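Local structure of UDP-N-acetylglucosamine 2-epimerase (Methanocaldococcus jannaschii, 4NES) at residues A[60-65]-A[71-76]; A[169-174]-A[291-296]; A[211-216]-A[245-250]. The protein probably catalyses the reversible epimerization at C-2 of UDP-N-acetylglucosamine to UDP-N-acetylmannosamine, working as a homodimer. All blocks are in the same frame, centred on the assembly; numbering follows the deposited sequence.

Contact 1: residues A[60-65]-A[71-76]; sequences LNIGSG and TGKMLI. With UD1 (uridine-diphosphate-N-acetylglucosamine), chain B.
Three partners hold NZ of Lys73: two waters that tie it to the loop at Ile62, and the carboxylate of Glu69, its salt-bridge partner one turn earlier on the helix. One water, 2.9 Å from Lys73 NZ, donates to Ile62 O at 2.8 Å. The other, 3.2 Å from Lys73 NZ, donates to both Ile62 O and Ser64 O. No direct hydrogen bond joins the two segments, and Ile62 O accepts from both waters. Beyond CG the lysine chain is fully extended (chi3 -176°), which carries NZ along the loop to this bridge. The elements form the link from strand 58-59, at the edge of the parallel sheet of the N-terminal Rossmann-like half of the GT-B fold, to helix 67-85. Ile62 supplies the apolar part of the contact. With CG1 beside its backbone N (chi1 -55°), the isoleucine sets CG1 at 3.9 Å from CG of selenomethionine Met74, while Ile62 CD1 slides past Lys73 CB at 4.0 Å. Further along the loop, Ser64 OG is hydrogen-bonded to Tyr39 OH and meets the ribose of UDP-N-acetylglucosamine at 3.3 Å from C3B. Lys73 also packs on Ile76 of the second subunit.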
loop_
_atom_site.group_PDB
_atom_site.type_symbol
_atom_site.label_atom_id
_atom_site.label_comp_id
_atom_site.label_asym_id
_atom_site.label_seq_id
_atom_site.Cartn_x
_atom_site.Cartn_y
_atom_site.Cartn_z
ATOM N N LEU A 60 -10.099 -17.709 -7.711
ATOM C CA LEU A 60 -10.208 -16.519 -8.550
ATOM C C LEU A 60 -9.478 -16.665 -9.890
ATOM O O LEU A 60 -9.708 -15.883 -10.814
ATOM C CB LEU A 60 -9.706 -15.284 -7.794
ATOM C CG LEU A 60 -10.322 -15.094 -6.406
ATOM C CD1 LEU A 60 -9.864 -13.793 -5.783
ATOM C CD2 LEU A 60 -11.840 -15.149 -6.468
ATOM N N ASN A 61 -8.603 -17.668 -9.982
ATOM C CA ASN A 61 -7.926 -18.017 -11.237
ATOM C C ASN A 61 -7.117 -16.863 -11.843
ATOM O O ASN A 61 -7.115 -16.670 -13.057
ATOM C CB ASN A 61 -8.940 -18.544 -12.259
ATOM C CG ASN A 61 -9.757 -19.702 -11.728
ATOM O OD1 ASN A 61 -10.990 -19.672 -11.760
ATOM N ND2 ASN A 61 -9.081 -20.730 -11.243
ATOM N N ILE A 62 -6.421 -16.108 -10.996
ATOM C CA ILE A 62 -5.662 -14.945 -11.449
ATOM C C ILE A 62 -4.381 -15.363 -12.162
ATOM O O ILE A 62 -4.051 -14.856 -13.241
ATOM C CB ILE A 62 -5.289 -14.025 -10.273
ATOM C CG1 ILE A 62 -6.533 -13.607 -9.485
ATOM C CG2 ILE A 62 -4.526 -12.798 -10.777
ATOM C CD1 ILE A 62 -7.568 -12.878 -10.317
ATOM N N GLY A 63 -3.636 -16.271 -11.539
ATOM C CA GLY A 63 -2.413 -16.773 -12.136
ATOM C C GLY A 63 -1.323 -15.741 -12.290
ATOM O O GLY A 63 -1.222 -14.792 -11.499
ATOM N N SER A 64 -0.518 -15.924 -13.331
ATOM C CA SER A 64 0.694 -15.150 -13.529
ATOM C C SER A 64 0.469 -13.856 -14.294
ATOM O O SER A 64 -0.514 -13.702 -15.023
ATOM C CB SER A 64 1.738 -15.996 -14.251
ATOM O OG SER A 64 2.000 -17.173 -13.502
ATOM N N GLY A 65 1.407 -12.934 -14.125
ATOM C CA GLY A 65 1.385 -11.685 -14.858
ATOM C C GLY A 65 2.358 -10.723 -14.231
ATOM O O GLY A 65 3.011 -11.036 -13.229
ATOM N N THR A 71 -1.839 -7.859 -9.549
ATOM C CA THR A 71 -2.394 -7.247 -8.342
ATOM C C THR A 71 -3.728 -6.564 -8.657
ATOM O O THR A 71 -4.669 -6.654 -7.878
ATOM C CB THR A 71 -1.415 -6.239 -7.726
ATOM O OG1 THR A 71 -0.135 -6.865 -7.550
ATOM C CG2 THR A 71 -1.916 -5.733 -6.380
ATOM N N GLY A 72 -3.811 -5.896 -9.806
ATOM C CA GLY A 72 -5.046 -5.245 -10.219
ATOM C C GLY A 72 -6.220 -6.198 -10.382
ATOM O O GLY A 72 -7.318 -5.946 -9.874
ATOM N N LYS A 73 -5.993 -7.306 -11.083
ATOM C CA LYS A 73 -7.021 -8.330 -11.211
ATOM C C LYS A 73 -7.428 -8.862 -9.833
ATOM O O LYS A 73 -8.608 -9.119 -9.576
ATOM C CB LYS A 73 -6.515 -9.477 -12.079
ATOM C CG LYS A 73 -6.339 -9.139 -13.557
ATOM C CD LYS A 73 -5.649 -10.315 -14.235
ATOM C CE LYS A 73 -5.332 -10.072 -15.693
ATOM N NZ LYS A 73 -4.756 -11.321 -16.280
HETATM N N MSE A 74 -6.452 -9.032 -8.947
HETATM C CA MSE A 74 -6.747 -9.487 -7.593
HETATM C C MSE A 74 -7.633 -8.510 -6.828
HETATM O O MSE A 74 -8.556 -8.936 -6.143
HETATM C CB MSE A 74 -5.462 -9.749 -6.803
HETATM C CG MSE A 74 -4.664 -10.938 -7.271
HETATM SE SE MSE A 74 -2.901 -10.999 -6.435
HETATM C CE MSE A 74 -2.381 -12.731 -7.141
ATOM N N LEU A 75 -7.364 -7.207 -6.930
ATOM C CA LEU A 75 -8.211 -6.221 -6.250
ATOM C C LEU A 75 -9.644 -6.315 -6.751
ATOM O O LEU A 75 -10.590 -6.300 -5.958
ATOM C CB LEU A 75 -7.712 -4.787 -6.467
ATOM C CG LEU A 75 -6.333 -4.412 -5.925
ATOM C CD1 LEU A 75 -6.051 -2.927 -6.156
ATOM C CD2 LEU A 75 -6.221 -4.743 -4.451
ATOM N N ILE A 76 -9.810 -6.401 -8.067
ATOM C CA ILE A 76 -11.149 -6.511 -8.641
ATOM C C ILE A 76 -11.878 -7.765 -8.165
ATOM O O ILE A 76 -13.025 -7.694 -7.712
ATOM C CB ILE A 76 -11.100 -6.489 -10.182
ATOM C CG1 ILE A 76 -10.562 -5.145 -10.665
ATOM C CG2 ILE A 76 -12.480 -6.740 -10.771
ATOM C CD1 ILE A 76 -9.977 -5.200 -12.056
HETATM C "C1'" UD1 B . 5.861 -15.624 -5.724
HETATM C "C2'" UD1 B . 6.039 -14.531 -4.716
HETATM C "C3'" UD1 B . 7.206 -14.760 -3.883
HETATM C "C4'" UD1 B . 7.219 -16.085 -3.251
HETATM C "C5'" UD1 B . 6.965 -17.162 -4.274
HETATM C "C6'" UD1 B . 6.771 -18.497 -3.659
HETATM C "C7'" UD1 B . 5.173 -12.253 -5.518
HETATM C "C8'" UD1 B . 5.497 -10.980 -6.243
HETATM N "N2'" UD1 B . 6.229 -13.234 -5.415
HETATM O "O1'" UD1 B . 6.950 -15.631 -6.576
HETATM O "O3'" UD1 B . 7.274 -13.740 -2.869
HETATM O "O4'" UD1 B . 8.461 -16.328 -2.609
HETATM O "O5'" UD1 B . 5.778 -16.892 -5.013
HETATM O "O6'" UD1 B . 7.205 -19.556 -4.428
HETATM O "O7'" UD1 B . 4.052 -12.444 -5.042
HETATM N N1 UD1 B . 4.824 -20.216 -12.363
HETATM C C2 UD1 B . 4.388 -21.400 -12.797
HETATM N N3 UD1 B . 3.465 -22.072 -12.112
HETATM C C4 UD1 B . 2.941 -21.575 -10.983
HETATM C C5 UD1 B . 3.373 -20.347 -10.502
HETATM C C6 UD1 B . 4.343 -19.668 -11.222
HETATM O O2 UD1 B . 4.836 -21.887 -13.817
HETATM O O4 UD1 B . 1.994 -22.279 -10.298
HETATM C C1B UD1 B . 5.864 -19.462 -13.103
HETATM C C2B UD1 B . 5.350 -18.616 -14.197
HETATM O "O2'" UD1 B . 6.275 -18.604 -15.256
HETATM C C3B UD1 B . 5.271 -17.306 -13.594
HETATM C C4B UD1 B . 6.470 -17.295 -12.718
HETATM O O4B UD1 B . 6.601 -18.613 -12.220
HETATM O O3B UD1 B . 5.258 -16.238 -14.509
HETATM C C5B UD1 B . 6.344 -16.349 -11.579
HETATM O O5B UD1 B . 5.178 -16.491 -10.808
HETATM P PA UD1 B . 4.798 -15.415 -9.755
HETATM O O1A UD1 B . 4.613 -14.104 -10.454
HETATM O O2A UD1 B . 3.564 -15.862 -9.042
HETATM O O3A UD1 B . 6.007 -15.218 -8.782
HETATM P PB UD1 B . 6.886 -16.298 -8.004
HETATM O O1B UD1 B . 8.266 -16.252 -8.575
HETATM O O2B UD1 B . 6.206 -17.639 -7.978
HETATM O O HOH W 1 -2.760 -12.276 -13.926
HETATM O O HOH W 2 -5.854 -13.722 -15.110
#

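Contact 2: residues A[169-174]-A[291-296]; sequences NTIVDA and VQEEAC. With UDP (uridine-5'-diphosphate), chain C.
The ribose-binding glutamate of a GT-B nucleotide site, carried by helix 289-298 of the C-terminal Rossmann-like half, is backed here by the first turn of helix 170-183. Ile171 and Glu294 meet at about a right angle. The carboxylate grips the ribose of UDP through two bonds: O2' of UDP donates to Glu294 OE1 at 2.7 Å, and O3' of UDP donates to Glu294 OE2, also at 2.7 Å. Tyr271 OH is a further hydrogen-bonding partner of OE2. Ile171 closes in tightly beside the same oxygen, its CD1 only 3.3 Å from Glu294 OE2, because CG1 stands anti to the backbone N (chi1 -162°) and reaches across the gap. Its other branch, CG2, lies 3.9 Å from Glu293 CB. Replacing Glu294 by an alanine removes both acceptors, which would probably leave the two ribose hydroxyls without their mates and open a gap beside Ile171 CD1. Asn169 is the N-cap of its helix: OD1 of Asn169 accepts from Ile171 N at 2.9 Å in a nearly straight bond (168°). That bond fixes the amide and turns ND2 toward Glu293, yet ND2 of Asn169 and OE2 of Glu293, 3.3 Å apart, are too poorly angled to be hydrogen-bonded; the two planes stand 66° apart. A water joins them instead, accepting from Asn169 ND2 and donating to Glu293 OE2 at 2.8 Å. Glu117 takes a second bond from ND2, and Glu293 is paired with Arg311 and Lys15, two salt bridges that probably offset the charge of the buried carboxylate. Helix 10-23 packs on Asn169 and Ile171 through Lys15 and Ile14, helix 271-280 on Ile171 and Ala174 through Tyr271, and strand 283-286 lies against Val291, Gln292 and Ala295.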
loop_
_atom_site.group_PDB
_atom_site.type_symbol
_atom_site.label_atom_id
_atom_site.label_comp_id
_atom_site.label_asym_id
_atom_site.label_seq_id
_atom_site.Cartn_x
_atom_site.Cartn_y
_atom_site.Cartn_z
ATOM N N ASN A 169 6.685 -17.920 14.757
ATOM C CA ASN A 169 6.365 -18.162 13.359
ATOM C C ASN A 169 5.659 -19.497 13.204
ATOM O O ASN A 169 6.141 -20.513 13.709
ATOM C CB ASN A 169 7.632 -18.099 12.493
ATOM C CG ASN A 169 7.324 -17.926 11.015
ATOM O OD1 ASN A 169 6.535 -18.667 10.430
ATOM N ND2 ASN A 169 7.921 -16.904 10.406
ATOM N N THR A 170 4.517 -19.495 12.510
ATOM C CA THR A 170 3.772 -20.740 12.261
ATOM C C THR A 170 4.579 -21.809 11.510
ATOM O O THR A 170 4.187 -22.987 11.498
ATOM C CB THR A 170 2.466 -20.501 11.482
ATOM O OG1 THR A 170 2.776 -19.924 10.210
ATOM C CG2 THR A 170 1.516 -19.575 12.244
ATOM N N ILE A 171 5.686 -21.432 10.876
ATOM C CA ILE A 171 6.510 -22.429 10.215
ATOM C C ILE A 171 7.081 -23.424 11.227
ATOM O O ILE A 171 7.319 -24.591 10.883
ATOM C CB ILE A 171 7.633 -21.789 9.369
ATOM C CG1 ILE A 171 8.183 -22.800 8.370
ATOM C CG2 ILE A 171 8.735 -21.210 10.252
ATOM C CD1 ILE A 171 7.155 -23.267 7.375
ATOM N N VAL A 172 7.270 -23.003 12.481
ATOM C CA VAL A 172 7.681 -23.955 13.512
ATOM C C VAL A 172 6.596 -25.009 13.712
ATOM O O VAL A 172 6.894 -26.202 13.712
ATOM C CB VAL A 172 8.011 -23.278 14.861
ATOM C CG1 VAL A 172 8.483 -24.323 15.883
ATOM C CG2 VAL A 172 9.071 -22.226 14.677
ATOM N N ASP A 173 5.347 -24.571 13.879
ATOM C CA ASP A 173 4.222 -25.504 13.984
ATOM C C ASP A 173 4.231 -26.479 12.812
ATOM O O ASP A 173 4.088 -27.685 12.991
ATOM C CB ASP A 173 2.856 -24.802 13.884
ATOM C CG ASP A 173 2.680 -23.607 14.814
ATOM O OD1 ASP A 173 3.645 -22.914 15.177
ATOM O OD2 ASP A 173 1.501 -23.321 15.126
ATOM N N ALA A 174 4.355 -25.948 11.598
ATOM C CA ALA A 174 4.261 -26.767 10.394
ATOM C C ALA A 174 5.387 -27.797 10.324
ATOM O O ALA A 174 5.155 -28.980 10.028
ATOM C CB ALA A 174 4.262 -25.896 9.154
ATOM N N VAL A 291 12.765 -21.440 3.634
ATOM C CA VAL A 291 13.835 -22.427 3.770
ATOM C C VAL A 291 14.883 -21.955 4.786
ATOM O O VAL A 291 15.421 -22.766 5.531
ATOM C CB VAL A 291 14.456 -22.790 2.418
ATOM C CG1 VAL A 291 15.647 -23.716 2.589
ATOM C CG2 VAL A 291 13.411 -23.441 1.522
ATOM N N GLN A 292 15.154 -20.653 4.847
ATOM C CA GLN A 292 16.065 -20.128 5.870
ATOM C C GLN A 292 15.558 -20.483 7.264
ATOM O O GLN A 292 16.332 -20.880 8.140
ATOM C CB GLN A 292 16.184 -18.604 5.772
ATOM C CG GLN A 292 16.979 -18.097 4.589
ATOM C CD GLN A 292 16.942 -16.591 4.540
ATOM O OE1 GLN A 292 17.552 -15.920 5.368
ATOM N NE2 GLN A 292 16.205 -16.045 3.576
ATOM N N GLU A 293 14.255 -20.335 7.473
ATOM C CA GLU A 293 13.649 -20.665 8.755
ATOM C C GLU A 293 13.707 -22.158 9.052
ATOM O O GLU A 293 14.093 -22.560 10.148
ATOM C CB GLU A 293 12.204 -20.160 8.791
ATOM C CG GLU A 293 12.138 -18.638 8.833
ATOM C CD GLU A 293 10.823 -18.067 8.337
ATOM O OE1 GLU A 293 10.021 -18.816 7.745
ATOM O OE2 GLU A 293 10.609 -16.851 8.528
ATOM N N GLU A 294 13.328 -22.976 8.076
ATOM C CA GLU A 294 13.356 -24.422 8.255
ATOM C C GLU A 294 14.754 -24.963 8.505
ATOM O O GLU A 294 14.932 -25.845 9.339
ATOM C CB GLU A 294 12.690 -25.117 7.067
ATOM C CG GLU A 294 11.202 -24.817 7.051
ATOM C CD GLU A 294 10.522 -25.154 5.754
ATOM O OE1 GLU A 294 11.208 -25.327 4.721
ATOM O OE2 GLU A 294 9.278 -25.220 5.762
ATOM N N ALA A 295 15.746 -24.434 7.791
ATOM C CA ALA A 295 17.131 -24.846 8.004
ATOM C C ALA A 295 17.506 -24.590 9.462
ATOM O O ALA A 295 18.101 -25.442 10.127
ATOM C CB ALA A 295 18.059 -24.091 7.061
ATOM N N CYS A 296 17.111 -23.431 9.977
ATOM C CA CYS A 296 17.431 -23.077 11.346
ATOM C C CYS A 296 16.745 -24.035 12.329
ATOM O O CYS A 296 17.366 -24.556 13.269
ATOM C CB CYS A 296 17.017 -21.630 11.602
ATOM S SG CYS A 296 17.398 -21.009 13.249
HETATM N N1 UDP C . 9.103 -26.230 -0.328
HETATM C C2 UDP C . 8.499 -27.388 -0.684
HETATM N N3 UDP C . 8.939 -28.070 -1.764
HETATM C C4 UDP C . 9.972 -27.638 -2.521
HETATM C C5 UDP C . 10.620 -26.441 -2.185
HETATM C C6 UDP C . 10.143 -25.747 -1.067
HETATM O O2 UDP C . 7.551 -27.826 -0.027
HETATM O O4 UDP C . 10.381 -28.375 -3.628
HETATM C "C1'" UDP C . 8.638 -25.417 0.810
HETATM C "C2'" UDP C . 9.560 -25.152 1.880
HETATM O "O2'" UDP C . 9.649 -26.263 2.744
HETATM C "C3'" UDP C . 9.018 -23.934 2.497
HETATM C "C4'" UDP C . 8.342 -23.255 1.401
HETATM O "O4'" UDP C . 8.371 -24.116 0.291
HETATM O "O3'" UDP C . 8.101 -24.176 3.528
HETATM C "C5'" UDP C . 9.005 -21.987 0.980
HETATM O "O5'" UDP C . 8.398 -21.429 -0.159
HETATM P PA UDP C . 9.208 -20.599 -1.239
HETATM O O1A UDP C . 8.628 -20.916 -2.600
HETATM O O2A UDP C . 10.677 -20.949 -1.137
HETATM O O3A UDP C . 8.944 -19.065 -0.982
HETATM P PB UDP C . 9.436 -18.027 0.086
HETATM O O1B UDP C . 9.485 -18.678 1.460
HETATM O O2B UDP C . 10.778 -17.492 -0.342
HETATM O O3B UDP C . 8.381 -16.960 -0.002
HETATM O O HOH W 3 10.313 -15.310 10.830
#

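Contact 3: residues A[211-216]-A[245-250]; sequences NVDNKE and KKRLKE. With UD1 (uridine-diphosphate-N-acetylglucosamine), chain B.
The backbones come nearest at Val212 and Arg247, whose CA atoms are 6.3 Å apart where the turn between helices 209-212 and 215-232 passes helix 242-250. Val212 O abuts the base of the arginine, 3.2 Å from Arg247 CB and equally 3.2 Å from Arg247 CG. A bend at chi2 (-63°) then turns the rest of the chain, NE and the guanidinium, to Asp213. There Arg247 NE reaches Asp213 OD1 at 2.9 Å; this salt bridge contains a weak hydrogen bond, with an N-H...O angle of 128° and the two planar groups turned 59° apart. CA of Asp213 lies over one guanidinium face. On the helix itself, Arg247 NH1 gives a second salt bridge to Glu250 OE1 at 2.8 Å, using that oxygen's syn lone pair, while Arg243 pairs with Asp213 OD2. Asp213, Arg247 and Glu250 thus form a salt-bridge network in the C-terminal Rossmann-like half of the GT-B fold. One residue earlier on the helix, Lys246 NZ donates to O2' of UDP-N-acetylglucosamine at 2.9 Å, and more weakly to its O3B. Val212 packs on Arg243 and Thr244 of helix 242-250, whose Leu248 touches Leu218 of helix 215-232 and Phe254 and Leu257 of helix 254-259.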
loop_
_atom_site.group_PDB
_atom_site.type_symbol
_atom_site.label_atom_id
_atom_site.label_comp_id
_atom_site.label_asym_id
_atom_site.label_seq_id
_atom_site.Cartn_x
_atom_site.Cartn_y
_atom_site.Cartn_z
ATOM N N ASN A 211 17.416 -12.289 -8.144
ATOM C CA ASN A 211 18.485 -13.239 -8.453
ATOM C C ASN A 211 18.318 -13.952 -9.782
ATOM O O ASN A 211 19.303 -14.268 -10.449
ATOM C CB ASN A 211 18.584 -14.320 -7.370
ATOM C CG ASN A 211 19.358 -13.867 -6.151
ATOM O OD1 ASN A 211 20.205 -12.978 -6.226
ATOM N ND2 ASN A 211 19.086 -14.502 -5.015
ATOM N N VAL A 212 17.084 -14.252 -10.162
ATOM C CA VAL A 212 16.885 -15.107 -11.325
ATOM C C VAL A 212 16.407 -14.338 -12.554
ATOM O O VAL A 212 16.511 -14.839 -13.671
ATOM C CB VAL A 212 15.928 -16.302 -11.024
ATOM C CG1 VAL A 212 16.389 -17.085 -9.783
ATOM C CG2 VAL A 212 14.482 -15.817 -10.845
ATOM N N ASP A 213 15.894 -13.129 -12.353
ATOM C CA ASP A 213 15.459 -12.297 -13.479
ATOM C C ASP A 213 16.626 -11.508 -14.073
ATOM O O ASP A 213 16.496 -10.922 -15.146
ATOM C CB ASP A 213 14.384 -11.289 -13.066
ATOM C CG ASP A 213 13.071 -11.930 -12.669
ATOM O OD1 ASP A 213 12.910 -13.172 -12.761
ATOM O OD2 ASP A 213 12.174 -11.167 -12.256
ATOM N N ASN A 214 17.742 -11.484 -13.349
ATOM C CA ASN A 214 18.941 -10.714 -13.690
ATOM C C ASN A 214 19.991 -11.710 -14.167
ATOM O O ASN A 214 20.545 -12.457 -13.361
ATOM C CB ASN A 214 19.415 -9.987 -12.416
ATOM C CG ASN A 214 20.671 -9.145 -12.610
ATOM O OD1 ASN A 214 21.519 -9.424 -13.451
ATOM N ND2 ASN A 214 20.804 -8.115 -11.782
ATOM N N LYS A 215 20.271 -11.722 -15.471
ATOM C CA LYS A 215 21.122 -12.765 -16.050
ATOM C C LYS A 215 22.532 -12.851 -15.463
ATOM O O LYS A 215 23.039 -13.945 -15.219
ATOM C CB LYS A 215 21.196 -12.659 -17.576
ATOM C CG LYS A 215 22.122 -13.710 -18.199
ATOM C CD LYS A 215 22.202 -13.589 -19.705
ATOM C CE LYS A 215 23.088 -14.680 -20.289
ATOM N NZ LYS A 215 23.044 -14.686 -21.780
ATOM N N GLU A 216 23.180 -11.718 -15.231
ATOM C CA GLU A 216 24.548 -11.806 -14.734
ATOM C C GLU A 216 24.603 -12.193 -13.239
ATOM O O GLU A 216 25.567 -12.822 -12.797
ATOM C CB GLU A 216 25.360 -10.557 -15.097
ATOM C CG GLU A 216 25.443 -10.306 -16.624
ATOM C CD GLU A 216 26.223 -11.383 -17.386
ATOM O OE1 GLU A 216 27.351 -11.709 -16.972
ATOM O OE2 GLU A 216 25.722 -11.904 -18.405
ATOM N N LYS A 245 13.275 -22.022 -13.660
ATOM C CA LYS A 245 13.440 -22.858 -14.847
ATOM C C LYS A 245 13.266 -22.015 -16.106
ATOM O O LYS A 245 14.052 -22.127 -17.053
ATOM C CB LYS A 245 12.433 -24.010 -14.830
ATOM C CG LYS A 245 12.642 -25.010 -15.962
ATOM C CD LYS A 245 11.769 -26.242 -15.785
ATOM C CE LYS A 245 12.151 -27.324 -16.785
ATOM N NZ LYS A 245 11.400 -28.588 -16.557
ATOM N N LYS A 246 12.249 -21.156 -16.097
ATOM C CA LYS A 246 11.926 -20.322 -17.251
ATOM C C LYS A 246 13.064 -19.353 -17.526
ATOM O O LYS A 246 13.475 -19.172 -18.679
ATOM C CB LYS A 246 10.613 -19.570 -17.012
ATOM C CG LYS A 246 10.278 -18.549 -18.092
ATOM C CD LYS A 246 8.929 -17.903 -17.826
ATOM C CE LYS A 246 8.985 -16.985 -16.623
ATOM N NZ LYS A 246 7.665 -16.338 -16.406
ATOM N N ARG A 247 13.597 -18.750 -16.467
ATOM C CA ARG A 247 14.707 -17.809 -16.609
ATOM C C ARG A 247 16.004 -18.494 -17.028
ATOM O O ARG A 247 16.739 -17.964 -17.862
ATOM C CB ARG A 247 14.938 -17.031 -15.313
ATOM C CG ARG A 247 13.802 -16.101 -14.922
ATOM C CD ARG A 247 13.597 -15.009 -15.954
ATOM N NE ARG A 247 12.628 -14.026 -15.484
ATOM C CZ ARG A 247 12.197 -13.002 -16.211
ATOM N NH1 ARG A 247 12.655 -12.824 -17.443
ATOM N NH2 ARG A 247 11.321 -12.147 -15.703
ATOM N N LEU A 248 16.297 -19.658 -16.453
ATOM C CA LEU A 248 17.503 -20.394 -16.827
ATOM C C LEU A 248 17.511 -20.730 -18.312
ATOM O O LEU A 248 18.554 -20.651 -18.967
ATOM C CB LEU A 248 17.658 -21.668 -15.995
ATOM C CG LEU A 248 18.127 -21.433 -14.560
ATOM C CD1 LEU A 248 17.866 -22.667 -13.715
ATOM C CD2 LEU A 248 19.607 -21.068 -14.539
ATOM N N LYS A 249 16.348 -21.096 -18.841
ATOM C CA LYS A 249 16.235 -21.397 -20.266
ATOM C C LYS A 249 16.339 -20.122 -21.096
ATOM O O LYS A 249 16.955 -20.117 -22.161
ATOM C CB LYS A 249 14.922 -22.126 -20.557
ATOM C CG LYS A 249 14.864 -23.534 -19.982
ATOM C CD LYS A 249 13.453 -24.097 -20.044
ATOM C CE LYS A 249 13.421 -25.558 -19.638
ATOM N NZ LYS A 249 14.086 -26.420 -20.646
ATOM N N GLU A 250 15.742 -19.041 -20.602
ATOM C CA GLU A 250 15.794 -17.757 -21.302
ATOM C C GLU A 250 17.230 -17.258 -21.460
ATOM O O GLU A 250 17.597 -16.697 -22.500
ATOM C CB GLU A 250 14.958 -16.711 -20.564
ATOM C CG GLU A 250 15.123 -15.306 -21.132
ATOM C CD GLU A 250 14.304 -14.270 -20.393
ATOM O OE1 GLU A 250 13.727 -14.607 -19.340
ATOM O OE2 GLU A 250 14.239 -13.118 -20.875
HETATM C "C1'" UD1 B . 5.861 -15.624 -5.724
HETATM C "C2'" UD1 B . 6.039 -14.531 -4.716
HETATM C "C3'" UD1 B . 7.206 -14.760 -3.883
HETATM C "C4'" UD1 B . 7.219 -16.085 -3.251
HETATM C "C5'" UD1 B . 6.965 -17.162 -4.274
HETATM C "C6'" UD1 B . 6.771 -18.497 -3.659
HETATM C "C7'" UD1 B . 5.173 -12.253 -5.518
HETATM C "C8'" UD1 B . 5.497 -10.980 -6.243
HETATM N "N2'" UD1 B . 6.229 -13.234 -5.415
HETATM O "O1'" UD1 B . 6.950 -15.631 -6.576
HETATM O "O3'" UD1 B . 7.274 -13.740 -2.869
HETATM O "O4'" UD1 B . 8.461 -16.328 -2.609
HETATM O "O5'" UD1 B . 5.778 -16.892 -5.013
HETATM O "O6'" UD1 B . 7.205 -19.556 -4.428
HETATM O "O7'" UD1 B . 4.052 -12.444 -5.042
HETATM N N1 UD1 B . 4.824 -20.216 -12.363
HETATM C C2 UD1 B . 4.388 -21.400 -12.797
HETATM N N3 UD1 B . 3.465 -22.072 -12.112
HETATM C C4 UD1 B . 2.941 -21.575 -10.983
HETATM C C5 UD1 B . 3.373 -20.347 -10.502
HETATM C C6 UD1 B . 4.343 -19.668 -11.222
HETATM O O2 UD1 B . 4.836 -21.887 -13.817
HETATM O O4 UD1 B . 1.994 -22.279 -10.298
HETATM C C1B UD1 B . 5.864 -19.462 -13.103
HETATM C C2B UD1 B . 5.350 -18.616 -14.197
HETATM O "O2'" UD1 B . 6.275 -18.604 -15.256
HETATM C C3B UD1 B . 5.271 -17.306 -13.594
HETATM C C4B UD1 B . 6.470 -17.295 -12.718
HETATM O O4B UD1 B . 6.601 -18.613 -12.220
HETATM O O3B UD1 B . 5.258 -16.238 -14.509
HETATM C C5B UD1 B . 6.344 -16.349 -11.579
HETATM O O5B UD1 B . 5.178 -16.491 -10.808
HETATM P PA UD1 B . 4.798 -15.415 -9.755
HETATM O O1A UD1 B . 4.613 -14.104 -10.454
HETATM O O2A UD1 B . 3.564 -15.862 -9.042
HETATM O O3A UD1 B . 6.007 -15.218 -8.782
HETATM P PB UD1 B . 6.886 -16.298 -8.004
HETATM O O1B UD1 B . 8.266 -16.252 -8.575
HETATM O O2B UD1 B . 6.206 -17.639 -7.978
#

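In the fold
Following the chain from the N terminus, contact 1 closes first, across only five intervening residues, and joins the loop after edge strand 58-59 to helix 67-85 in the N-terminal half. Contact 2 opens after strand 164-166, the last of the N-terminal sheet, and closes 116 residues later at helix 289-298 of the C-terminal half, so it ties the two halves together. Contact 3 opens and closes within that span, linking 211-216 to 245-250 in the C-terminal half; none of the three cross. Residues 60-65 and 245-250 approach the same UDP-N-acetylglucosamine from different halves, and the nearest atoms of contacts 1 and 3 are about 6 Å apart. Contact 2 borders the separate UDP site, about 19 Å from contact 1 at nearest atoms.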